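Local coordinates for protein acyl-coenzyme A oxidase acox-1.2 (Caenorhabditis elegans, PDB 5K3J) that catalyses the FAD-dependent first step of peroxisomal beta-oxidation, desaturating the CoA-linked five-carbon side chains of ascaroside pheromones with release of hydrogen peroxide, at residues A[149-152]-A[153-156]; A[297-300]-A[301-305]; A[392-395]-A[396-400]. All coordinates share one frame; numbering follows the deposited sequence.

Interaction 1. Residues A[149-152]-A[153-156]; sequences QTEL and GHGS. With FAD (flavin-adenine dinucleotide), chain C.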
loop_
_atom_site.group_PDB
_atom_site.type_symbol
_atom_site.label_atom_id
_atom_site.label_comp_id
_atom_site.label_asym_id
_atom_site.label_seq_id
_atom_site.Cartn_x
_atom_site.Cartn_y
_atom_site.Cartn_z
ATOM N N GLN A 149 -10.648 9.588 -22.097
ATOM C CA GLN A 149 -9.971 8.643 -22.979
ATOM C C GLN A 149 -10.305 7.194 -22.637
ATOM O O GLN A 149 -10.887 6.471 -23.453
ATOM C CB GLN A 149 -8.457 8.858 -22.912
ATOM C CG GLN A 149 -7.643 7.981 -23.849
ATOM C CD GLN A 149 -6.183 8.389 -23.902
ATOM O OE1 GLN A 149 -5.806 9.283 -24.659
ATOM N NE2 GLN A 149 -5.356 7.737 -23.098
ATOM N N THR A 150 -9.925 6.777 -21.432
ATOM C CA THR A 150 -10.113 5.400 -20.991
ATOM C C THR A 150 -11.571 4.971 -21.046
ATOM O O THR A 150 -12.465 5.710 -20.631
ATOM C CB THR A 150 -9.585 5.202 -19.552
ATOM O OG1 THR A 150 -8.201 5.567 -19.499
ATOM C CG2 THR A 150 -9.738 3.746 -19.100
ATOM N N GLU A 151 -11.799 3.777 -21.581
ATOM C CA GLU A 151 -13.120 3.178 -21.579
ATOM C C GLU A 151 -13.207 2.055 -20.545
ATOM O O GLU A 151 -12.191 1.649 -19.976
ATOM C CB GLU A 151 -13.469 2.662 -22.973
ATOM C CG GLU A 151 -13.598 3.784 -24.001
ATOM C CD GLU A 151 -13.660 3.278 -25.430
ATOM O OE1 GLU A 151 -13.318 2.097 -25.652
ATOM O OE2 GLU A 151 -14.050 4.058 -26.327
ATOM N N LEU A 152 -14.422 1.568 -20.292
ATOM C CA LEU A 152 -14.647 0.480 -19.339
ATOM C C LEU A 152 -13.854 -0.768 -19.724
ATOM O O LEU A 152 -13.451 -1.553 -18.862
ATOM C CB LEU A 152 -16.141 0.158 -19.248
ATOM C CG LEU A 152 -16.557 -1.088 -18.468
ATOM C CD1 LEU A 152 -16.111 -0.976 -17.022
ATOM C CD2 LEU A 152 -18.059 -1.282 -18.556
ATOM N N GLY A 153 -13.609 -0.929 -21.022
ATOM C CA GLY A 153 -12.915 -2.100 -21.526
ATOM C C GLY A 153 -11.556 -1.821 -22.137
ATOM O O GLY A 153 -10.889 -2.739 -22.602
ATOM N N HIS A 154 -11.141 -0.557 -22.144
ATOM C CA HIS A 154 -9.854 -0.187 -22.739
ATOM C C HIS A 154 -9.206 1.016 -22.065
ATOM O O HIS A 154 -9.798 2.094 -21.999
ATOM C CB HIS A 154 -10.015 0.093 -24.239
ATOM C CG HIS A 154 -10.259 -1.135 -25.059
ATOM N ND1 HIS A 154 -11.521 -1.533 -25.444
ATOM C CD2 HIS A 154 -9.405 -2.054 -25.564
ATOM C CE1 HIS A 154 -11.433 -2.641 -26.156
ATOM N NE2 HIS A 154 -10.158 -2.979 -26.243
ATOM N N GLY A 155 -7.981 0.826 -21.582
ATOM C CA GLY A 155 -7.214 1.910 -20.999
ATOM C C GLY A 155 -5.797 1.942 -21.542
ATOM O O GLY A 155 -5.333 2.981 -22.012
ATOM N N SER A 156 -5.115 0.800 -21.484
ATOM C CA SER A 156 -3.734 0.695 -21.953
ATOM C C SER A 156 -3.646 0.720 -23.479
ATOM O O SER A 156 -2.835 1.449 -24.050
ATOM C CB SER A 156 -3.082 -0.585 -21.413
ATOM O OG SER A 156 -3.068 -0.610 -19.992
HETATM P PA FAD C . -5.107 -2.719 -17.834
HETATM O O1A FAD C . -4.488 -2.733 -19.244
HETATM O O2A FAD C . -6.505 -3.276 -17.874
HETATM O O5B FAD C . -4.228 -3.611 -16.811
HETATM C C5B FAD C . -4.640 -4.958 -16.523
HETATM C C4B FAD C . -3.370 -5.848 -16.333
HETATM O O4B FAD C . -2.983 -6.307 -17.497
HETATM C C3B FAD C . -2.199 -4.996 -15.815
HETATM O O3B FAD C . -1.428 -5.729 -15.000
HETATM C C2B FAD C . -1.418 -4.626 -17.108
HETATM O O2B FAD C . 0.014 -4.344 -16.788
HETATM C C1B FAD C . -1.526 -5.692 -17.814
HETATM N N9A FAD C . -1.412 -5.400 -19.215
HETATM C C8A FAD C . -2.273 -4.723 -19.996
HETATM N N7A FAD C . -1.762 -4.688 -21.248
HETATM C C5A FAD C . -0.570 -5.352 -21.240
HETATM C C6A FAD C . 0.364 -5.614 -22.239
HETATM N N6A FAD C . 0.463 -5.314 -23.629
HETATM N N1A FAD C . 1.473 -6.302 -21.951
HETATM C C2A FAD C . 1.690 -6.746 -20.677
HETATM N N3A FAD C . 0.781 -6.492 -19.698
HETATM C C4A FAD C . -0.351 -5.791 -19.993
HETATM N N1 FAD C . -8.432 7.848 -17.803
HETATM C C2 FAD C . -8.796 9.031 -18.583
HETATM O O2 FAD C . -9.014 8.940 -19.775
HETATM N N3 FAD C . -8.903 10.342 -17.941
HETATM C C4 FAD C . -8.648 10.465 -16.557
HETATM O O4 FAD C . -8.744 11.583 -16.006
HETATM C C4X FAD C . -8.280 9.258 -15.757
HETATM N N5 FAD C . -8.026 9.381 -14.338
HETATM C C5X FAD C . -7.661 8.208 -13.552
HETATM C C6 FAD C . -7.412 8.335 -12.175
HETATM C C7 FAD C . -7.062 7.206 -11.409
HETATM C C7M FAD C . -6.849 7.611 -9.946
HETATM C C8 FAD C . -6.957 5.950 -12.011
HETATM C C8M FAD C . -6.587 4.680 -11.266
HETATM C C9 FAD C . -7.205 5.813 -13.392
HETATM C C9A FAD C . -7.556 6.937 -14.169
HETATM N N10 FAD C . -7.815 6.797 -15.622
HETATM C C10 FAD C . -8.174 7.961 -16.394
HETATM C "C1'" FAD C . -7.711 5.473 -16.290
HETATM C "C2'" FAD C . -6.233 5.112 -16.500
HETATM O "O2'" FAD C . -5.703 5.890 -17.517
HETATM C "C3'" FAD C . -6.098 3.661 -16.871
HETATM O "O3'" FAD C . -6.722 2.884 -15.887
HETATM C "C4'" FAD C . -4.637 3.298 -16.935
HETATM O "O4'" FAD C . -4.075 3.857 -18.102
HETATM C "C5'" FAD C . -4.484 1.788 -16.954
HETATM O "O5'" FAD C . -5.219 1.250 -18.058
HETATM P P FAD C . -6.099 -0.064 -17.802
HETATM O O1P FAD C . -7.153 0.270 -16.738
HETATM O O2P FAD C . -6.754 -0.510 -19.072
HETATM O O3P FAD C . -5.145 -1.216 -17.277
HETATM O O HOH W 1 -6.616 5.396 -21.583
HETATM O O HOH W 2 -13.995 -0.329 -24.652
#
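Glu151 and His154 pair their backbones across a type I beta turn with Leu152 and Gly153 at its corners: Glu151 N donates to His154 O at 2.6 Å with an N-H...O angle of 153°, and the return bond from His154 N to Glu151 O is weak. The loop 149-156 thereby sets two groups of backbone and hydroxyl donors along FAD. At the flavin end, Gln149 N and Thr150 N both point to O2, and the second bond is the straighter, 2.9 Å from Thr150 N to FAD O2 at 166°. The hydroxyl of Thr150 adds a bond from OG1 to FAD N1, also 2.9 Å. That reach follows from its first torsion (chi1 -57°), which keeps OG1 beside the backbone N, while CG2 swings to the other limb of the turn and lies 3.7 Å from Gly155 CA. At the diphosphate end, Ser156 OG donates to FAD O1A at 2.7 Å, and Ser156 N gives a weak bond to O2P.

In the next shell, water 1 accepts a hydrogen bond from Gln149 NE2 and donates to Thr150 OG1, 2.6 Å from the water, and to Gly155 O, so it joins both limbs behind the hydroxyl. A second water lies in the plane of the His154 ring at its edge, 2.9 Å from ND1, and reaches Glu151 OE1 as well. Further out, Glu151 OE2 meets Lys185 in a salt bridge and bonds Thr163, while His154 NE2 bonds Glu329 of the second subunit. Gln320 of that subunit grips Gly153 O and Gly155 N, so the second subunit braces the loop at an FAD site that the two partners share.

With three donors on the N1-C2=O2 edge, the site would probably stabilise negative charge there once the flavin is reduced.

Interaction 2. Residues A[297-300]-A[301-305]; sequences AMEQ and GLFLA. With 6QA (~{S}-[2-[3-[[(2~{R})-4-[[[(2~{R},3~{S},4~{R},5~{R})-5-(6-aminopurin-9-yl)-4-oxidanyl-3-phosphonooxy-oxolan-2-yl]methoxy-oxidanyl-phosphoryl]oxy-oxidanyl-phosphoryl]oxy-3,3-dimethyl-2-oxidanyl-butanoyl]amino]propanoylamino]ethyl] 5-[(2~{R},3~{R},5~{R},6~{S})-6-methyl-3,5-bis(oxidanyl)oxan-2-yl]oxypentanethioate), chain E.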
loop_
_atom_site.group_PDB
_atom_site.type_symbol
_atom_site.label_atom_id
_atom_site.label_comp_id
_atom_site.label_asym_id
_atom_site.label_seq_id
_atom_site.Cartn_x
_atom_site.Cartn_y
_atom_site.Cartn_z
ATOM N N ALA A 297 7.684 12.721 -11.653
ATOM C CA ALA A 297 8.920 12.489 -10.917
ATOM C C ALA A 297 9.018 13.558 -9.833
ATOM O O ALA A 297 9.379 13.278 -8.689
ATOM C CB ALA A 297 10.133 12.525 -11.833
ATOM N N MET A 298 8.670 14.784 -10.213
ATOM C CA MET A 298 8.580 15.907 -9.294
ATOM C C MET A 298 7.505 15.673 -8.239
ATOM O O MET A 298 7.753 15.820 -7.043
ATOM C CB MET A 298 8.276 17.185 -10.071
ATOM C CG MET A 298 7.965 18.383 -9.203
ATOM S SD MET A 298 9.408 18.969 -8.308
ATOM C CE MET A 298 10.450 19.452 -9.680
ATOM N N GLU A 299 6.313 15.304 -8.700
ATOM C CA GLU A 299 5.139 15.175 -7.842
ATOM C C GLU A 299 5.202 13.946 -6.931
ATOM O O GLU A 299 4.814 14.009 -5.761
ATOM C CB GLU A 299 3.875 15.116 -8.696
ATOM C CG GLU A 299 2.587 15.068 -7.902
ATOM C CD GLU A 299 1.376 14.822 -8.777
ATOM O OE1 GLU A 299 1.520 14.125 -9.804
ATOM O OE2 GLU A 299 0.282 15.324 -8.441
ATOM N N GLN A 300 5.685 12.825 -7.464
ATOM C CA GLN A 300 5.870 11.636 -6.646
ATOM C C GLN A 300 7.161 11.771 -5.853
ATOM O O GLN A 300 7.537 10.872 -5.104
ATOM C CB GLN A 300 5.882 10.366 -7.504
ATOM C CG GLN A 300 4.607 10.076 -8.264
ATOM C CD GLN A 300 3.628 9.247 -7.468
ATOM O OE1 GLN A 300 4.014 8.500 -6.572
ATOM N NE2 GLN A 300 2.350 9.371 -7.795
ATOM N N GLY A 301 7.821 12.913 -6.005
ATOM C CA GLY A 301 8.923 13.274 -5.141
ATOM C C GLY A 301 8.420 14.067 -3.946
ATOM O O GLY A 301 8.987 13.987 -2.856
ATOM N N LEU A 302 7.324 14.800 -4.139
ATOM C CA LEU A 302 6.798 15.689 -3.100
ATOM C C LEU A 302 5.833 14.996 -2.126
ATOM O O LEU A 302 5.904 15.247 -0.923
ATOM C CB LEU A 302 6.117 16.902 -3.740
ATOM C CG LEU A 302 7.090 17.908 -4.363
ATOM C CD1 LEU A 302 6.369 18.973 -5.181
ATOM C CD2 LEU A 302 7.941 18.557 -3.279
ATOM N N PHE A 303 4.938 14.148 -2.634
ATOM C CA PHE A 303 4.113 13.284 -1.783
ATOM C C PHE A 303 4.979 12.550 -0.761
ATOM O O PHE A 303 4.661 12.489 0.426
ATOM C CB PHE A 303 3.375 12.239 -2.616
ATOM C CG PHE A 303 2.243 12.775 -3.437
ATOM C CD1 PHE A 303 1.318 13.663 -2.911
ATOM C CD2 PHE A 303 2.090 12.356 -4.750
ATOM C CE1 PHE A 303 0.266 14.125 -3.692
ATOM C CE2 PHE A 303 1.048 12.815 -5.530
ATOM C CZ PHE A 303 0.133 13.702 -4.998
ATOM N N LEU A 304 6.067 11.973 -1.261
ATOM C CA LEU A 304 6.998 11.191 -0.460
ATOM C C LEU A 304 7.659 12.070 0.587
ATOM O O LEU A 304 7.828 11.657 1.732
ATOM C CB LEU A 304 8.057 10.542 -1.352
ATOM C CG LEU A 304 9.060 9.600 -0.695
ATOM C CD1 LEU A 304 8.329 8.622 0.197
ATOM C CD2 LEU A 304 9.855 8.862 -1.761
ATOM N N ALA A 305 8.034 13.282 0.194
ATOM C CA ALA A 305 8.568 14.243 1.144
ATOM C C ALA A 305 7.525 14.552 2.215
ATOM O O ALA A 305 7.845 14.651 3.398
ATOM C CB ALA A 305 8.995 15.504 0.428
HETATM P P26 6QA E . -0.635 2.450 -29.163
HETATM P P29 6QA E . 1.043 1.526 -31.495
HETATM P P50 6QA E . 7.975 0.478 -31.202
HETATM O O01 6QA E . -1.155 13.119 -10.327
HETATM C C02 6QA E . -1.631 13.617 -11.597
HETATM C C03 6QA E . -2.993 12.919 -11.743
HETATM O O04 6QA E . -3.479 13.024 -13.001
HETATM C C05 6QA E . -2.936 12.151 -13.939
HETATM C C06 6QA E . -4.094 11.293 -14.519
HETATM C C07 6QA E . -3.740 10.959 -15.986
HETATM C C08 6QA E . -5.030 10.666 -16.749
HETATM C C09 6QA E . -5.005 9.317 -17.335
HETATM S S10 6QA E . -5.419 9.285 -19.154
HETATM C C11 6QA E . -4.201 8.407 -20.173
HETATM C C12 6QA E . -3.252 7.509 -19.433
HETATM N N13 6QA E . -3.260 6.250 -20.079
HETATM C C14 6QA E . -2.074 5.722 -20.722
HETATM C C15 6QA E . -2.115 4.314 -21.416
HETATM C C16 6QA E . -1.702 4.516 -22.913
HETATM N N17 6QA E . -0.723 3.501 -23.348
HETATM C C18 6QA E . -0.633 3.212 -24.785
HETATM C C19 6QA E . 0.372 2.170 -25.269
HETATM O O20 6QA E . 0.949 1.528 -24.154
HETATM C C21 6QA E . 1.498 2.815 -26.127
HETATM C C22 6QA E . 2.320 1.557 -26.651
HETATM C C23 6QA E . 2.328 3.794 -25.234
HETATM C C24 6QA E . 1.029 3.603 -27.346
HETATM O O25 6QA E . 0.863 2.762 -28.506
HETATM O O27 6QA E . -1.564 1.692 -28.203
HETATM O O28 6QA E . -0.336 1.518 -30.561
HETATM O O30 6QA E . 0.682 2.199 -32.823
HETATM O O31 6QA E . 2.272 2.317 -30.665
HETATM C C32 6QA E . 3.485 1.717 -30.407
HETATM C C33 6QA E . 4.538 2.339 -31.416
HETATM O O34 6QA E . 4.380 3.603 -31.518
HETATM C C35 6QA E . 5.675 4.372 -30.903
HETATM N N36 6QA E . 5.212 5.329 -29.885
HETATM C C37 6QA E . 4.299 5.091 -28.940
HETATM N N38 6QA E . 4.097 6.170 -28.183
HETATM C C39 6QA E . 4.908 7.161 -28.654
HETATM C C40 6QA E . 5.612 6.637 -29.739
HETATM N N41 6QA E . 6.497 7.431 -30.402
HETATM C C42 6QA E . 6.686 8.691 -30.008
HETATM N N43 6QA E . 6.020 9.233 -28.968
HETATM C C44 6QA E . 5.135 8.515 -28.276
HETATM N N45 6QA E . 4.410 9.105 -27.145
HETATM C C46 6QA E . 6.480 3.477 -30.420
HETATM O O47 6QA E . 7.859 3.655 -30.982
HETATM C C48 6QA E . 5.943 2.108 -30.830
HETATM O O49 6QA E . 6.759 1.496 -31.774
HETATM O O51 6QA E . 7.693 -0.920 -31.666
HETATM O O52 6QA E . 8.018 0.524 -29.666
HETATM O O53 6QA E . 9.307 0.955 -31.714
HETATM O O54 6QA E . 1.473 0.103 -31.752
HETATM O O55 6QA E . -1.300 3.749 -29.577
HETATM O O56 6QA E . -1.351 3.776 -25.558
HETATM O O57 6QA E . -1.059 6.334 -20.746
HETATM O O58 6QA E . -4.745 8.372 -16.599
HETATM O O59 6QA E . -3.979 13.498 -10.846
HETATM C C60 6QA E . -4.133 14.909 -11.038
HETATM C C61 6QA E . -5.248 15.274 -10.085
HETATM C C62 6QA E . -2.791 15.648 -10.793
HETATM C C63 6QA E . -1.698 15.092 -11.602
HETATM O O64 6QA E . -2.952 17.065 -11.153
#
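Glu299 and Phe303 make a one-turn, i to i+4 contact, buried on helix 287-315 at the sugar end of the substrate pocket. Their side chains run side by side in the same direction: Glu299 CG is 3.6 Å from Phe303 CE2, and the carboxylate and ring planes are 24° apart. The one straight bond of this turn runs from Phe303 N to Glu299 O, 3.1 Å at 174°; those from Gly301 N and Leu302 N are weak, in keeping with a kink here. The Glu299 chain is extended, with CG anti to the backbone N (chi1 -176°), which carries the carboxylate out to the ascarylose ring of the ligand. There OE1 accepts a hydrogen bond of 2.9 Å from hydroxyl O01 of 6QA, in keeping with the importance of Glu299 for substrate specificity. Replacing it with an alanine would probably leave that sugar hydroxyl without its acceptor and the Phe303 ring without its cover at CE2. On the next face of the helix, Met298 SD lies 4.4 Å from Leu302 CD1. These two side chains pack on helix 343-363; Phe303 rests against helix 418-426 and meets Tyr106 edge-to-face, while Gln300 NE2 bonds Ala425 O and Leu304 packs on helix 379-405.

Interaction 3. Residues A[392-395]-A[396-400]; sequences VAHE and TGEGI. With ATP (adenosine-5'-triphosphate), chain D.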
loop_
_atom_site.group_PDB
_atom_site.type_symbol
_atom_site.label_atom_id
_atom_site.label_comp_id
_atom_site.label_asym_id
_atom_site.label_seq_id
_atom_site.Cartn_x
_atom_site.Cartn_y
_atom_site.Cartn_z
ATOM N N VAL A 392 9.544 5.487 -10.202
ATOM C CA VAL A 392 9.342 6.513 -9.189
ATOM C C VAL A 392 8.077 6.256 -8.375
ATOM O O VAL A 392 8.131 6.219 -7.151
ATOM C CB VAL A 392 9.281 7.915 -9.823
ATOM C CG1 VAL A 392 8.602 8.884 -8.897
ATOM C CG2 VAL A 392 10.682 8.407 -10.166
ATOM N N ALA A 393 6.948 6.059 -9.054
ATOM C CA ALA A 393 5.677 5.816 -8.370
ATOM C C ALA A 393 5.722 4.544 -7.526
ATOM O O ALA A 393 5.140 4.486 -6.439
ATOM C CB ALA A 393 4.533 5.735 -9.374
ATOM N N HIS A 394 6.416 3.530 -8.035
ATOM C CA HIS A 394 6.539 2.254 -7.341
ATOM C C HIS A 394 7.381 2.390 -6.079
ATOM O O HIS A 394 6.987 1.928 -5.009
ATOM C CB HIS A 394 7.146 1.204 -8.273
ATOM C CG HIS A 394 7.503 -0.081 -7.592
ATOM N ND1 HIS A 394 6.561 -0.933 -7.063
ATOM C CD2 HIS A 394 8.707 -0.659 -7.359
ATOM C CE1 HIS A 394 7.165 -1.981 -6.531
ATOM N NE2 HIS A 394 8.467 -1.839 -6.697
ATOM N N GLU A 395 8.534 3.038 -6.210
ATOM C CA GLU A 395 9.439 3.240 -5.082
ATOM C C GLU A 395 8.901 4.289 -4.109
ATOM O O GLU A 395 9.132 4.196 -2.905
ATOM C CB GLU A 395 10.836 3.640 -5.571
ATOM C CG GLU A 395 11.556 2.549 -6.356
ATOM C CD GLU A 395 12.930 2.983 -6.837
ATOM O OE1 GLU A 395 13.275 4.170 -6.651
ATOM O OE2 GLU A 395 13.662 2.140 -7.400
ATOM N N THR A 396 8.186 5.283 -4.631
ATOM C CA THR A 396 7.517 6.261 -3.777
ATOM C C THR A 396 6.457 5.562 -2.938
ATOM O O THR A 396 6.209 5.935 -1.792
ATOM C CB THR A 396 6.861 7.393 -4.598
ATOM O OG1 THR A 396 7.865 8.068 -5.364
ATOM C CG2 THR A 396 6.173 8.399 -3.689
ATOM N N GLY A 397 5.841 4.540 -3.525
ATOM C CA GLY A 397 4.861 3.727 -2.832
ATOM C C GLY A 397 5.453 3.033 -1.622
ATOM O O GLY A 397 5.006 3.252 -0.497
ATOM N N GLU A 398 6.464 2.202 -1.857
ATOM C CA GLU A 398 7.160 1.506 -0.778
ATOM C C GLU A 398 7.658 2.478 0.285
ATOM O O GLU A 398 7.569 2.202 1.481
ATOM C CB GLU A 398 8.338 0.705 -1.325
ATOM C CG GLU A 398 7.950 -0.451 -2.227
ATOM C CD GLU A 398 9.166 -1.146 -2.807
ATOM O OE1 GLU A 398 10.066 -0.439 -3.310
ATOM O OE2 GLU A 398 9.233 -2.393 -2.751
ATOM N N GLY A 399 8.178 3.617 -0.164
ATOM C CA GLY A 399 8.689 4.633 0.736
ATOM C C GLY A 399 7.630 5.179 1.671
ATOM O O GLY A 399 7.868 5.328 2.869
ATOM N N ILE A 400 6.453 5.466 1.126
ATOM C CA ILE A 400 5.385 6.105 1.892
ATOM C C ILE A 400 4.777 5.158 2.933
ATOM O O ILE A 400 4.455 5.582 4.045
ATOM C CB ILE A 400 4.292 6.657 0.946
ATOM C CG1 ILE A 400 4.791 7.948 0.289
ATOM C CG2 ILE A 400 2.984 6.927 1.688
ATOM C CD1 ILE A 400 3.924 8.444 -0.841
HETATM P PG ATP D . 14.859 -6.567 -9.690
HETATM O O1G ATP D . 15.457 -6.440 -11.070
HETATM O O2G ATP D . 14.566 -7.990 -9.274
HETATM O O3G ATP D . 15.547 -5.734 -8.634
HETATM P PB ATP D . 12.301 -6.022 -8.683
HETATM O O1B ATP D . 12.040 -4.650 -8.103
HETATM O O2B ATP D . 12.678 -7.165 -7.769
HETATM O O3B ATP D . 13.406 -5.885 -9.847
HETATM P PA ATP D . 10.818 -7.973 -9.994
HETATM O O1A ATP D . 10.798 -8.038 -11.504
HETATM O O2A ATP D . 11.803 -8.813 -9.216
HETATM O O3A ATP D . 11.014 -6.438 -9.552
HETATM O "O5'" ATP D . 9.340 -8.287 -9.446
HETATM C "C5'" ATP D . 9.032 -8.129 -8.061
HETATM C "C4'" ATP D . 7.630 -7.550 -7.987
HETATM O "O4'" ATP D . 7.668 -6.118 -7.983
HETATM C "C3'" ATP D . 6.837 -7.991 -9.205
HETATM O "O3'" ATP D . 5.636 -8.642 -8.787
HETATM C "C2'" ATP D . 6.517 -6.715 -9.954
HETATM O "O2'" ATP D . 5.176 -6.715 -10.446
HETATM C "C1'" ATP D . 6.727 -5.609 -8.930
HETATM N N9 ATP D . 7.248 -4.367 -9.556
HETATM C C8 ATP D . 8.524 -4.147 -9.918
HETATM N N7 ATP D . 8.681 -2.913 -10.457
HETATM C C5 ATP D . 7.478 -2.312 -10.442
HETATM C C6 ATP D . 6.937 -0.999 -10.865
HETATM N N6 ATP D . 7.732 -0.053 -11.423
HETATM N N1 ATP D . 5.618 -0.780 -10.666
HETATM C C2 ATP D . 4.816 -1.709 -10.111
HETATM N N3 ATP D . 5.239 -2.919 -9.709
HETATM C C4 ATP D . 6.538 -3.274 -9.845
#
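Val392 and Thr396 stand one helical turn apart, their side chains side by side and pointing the same way. Thr396 N donates to Val392 O at 2.7 Å, approaching almost along the axis of the carbonyl. The hydroxyl sits beside its own backbone N (chi1 -60°), which brings OG1 to 2.6 Å from the same Val392 O; Gln300 O of helix 287-315 is a second acceptor within reach of the same hydroxyl. Val392 CG1, anti to the backbone N, covers the hydroxyl at 3.7 Å.

This is regular alpha-helix, a middle section of helix 379-405 in the helical C-alpha1 region of the acyl-CoA oxidase fold. One face of it packs on the neighbouring helices, and the other carries His394 to the ATP site. The His394 ring leaves the helix with CG anti to the backbone N (chi1 171°), and chi2 of 67° turns one face of the imidazole to the adenine, whose C5 lies 3.6 Å above the ring centre. CB closes on the same base, 3.4 Å from ATP C6. This adenine contact is made by packing, while the polar grip on ATP comes from others, among them Tyr573, Arg528 and Gln402 of the second subunit.

Glu398, extended and one turn on, brings its carboxylate near the histidine, with CD 4.0 Å from His394 NE2. Glu398 N donates a hydrogen bond to His394 O at 3.2 Å. Glu395, with the same first torsion and an extended chain, leaves from another side of the helix, and its carboxylate forms long, weak ion pairs with Arg348 and Arg532.

From the N terminus, interaction 1 comes first, in the loop between strands 147-148 and 164-168; interactions 2 and 3 follow on helices 287-315 and 379-405. Each joins adjoining segments, so interaction 1 closes a tight turn and the others single helical turns; they follow in series, neither nesting nor crossing. Interaction 1 stands apart, its centre 27 Å from that of interaction 2 and 25 Å from that of interaction 3. Interactions 2 and 3, centres 9 Å apart, touch: Gln300 CB packs on Val392 CG1 at 3.4 Å, and Leu304 CD1 on Ile400 CG1 at 3.6 Å. Two adjacent helices thus lie between the ascaroside and ATP sites.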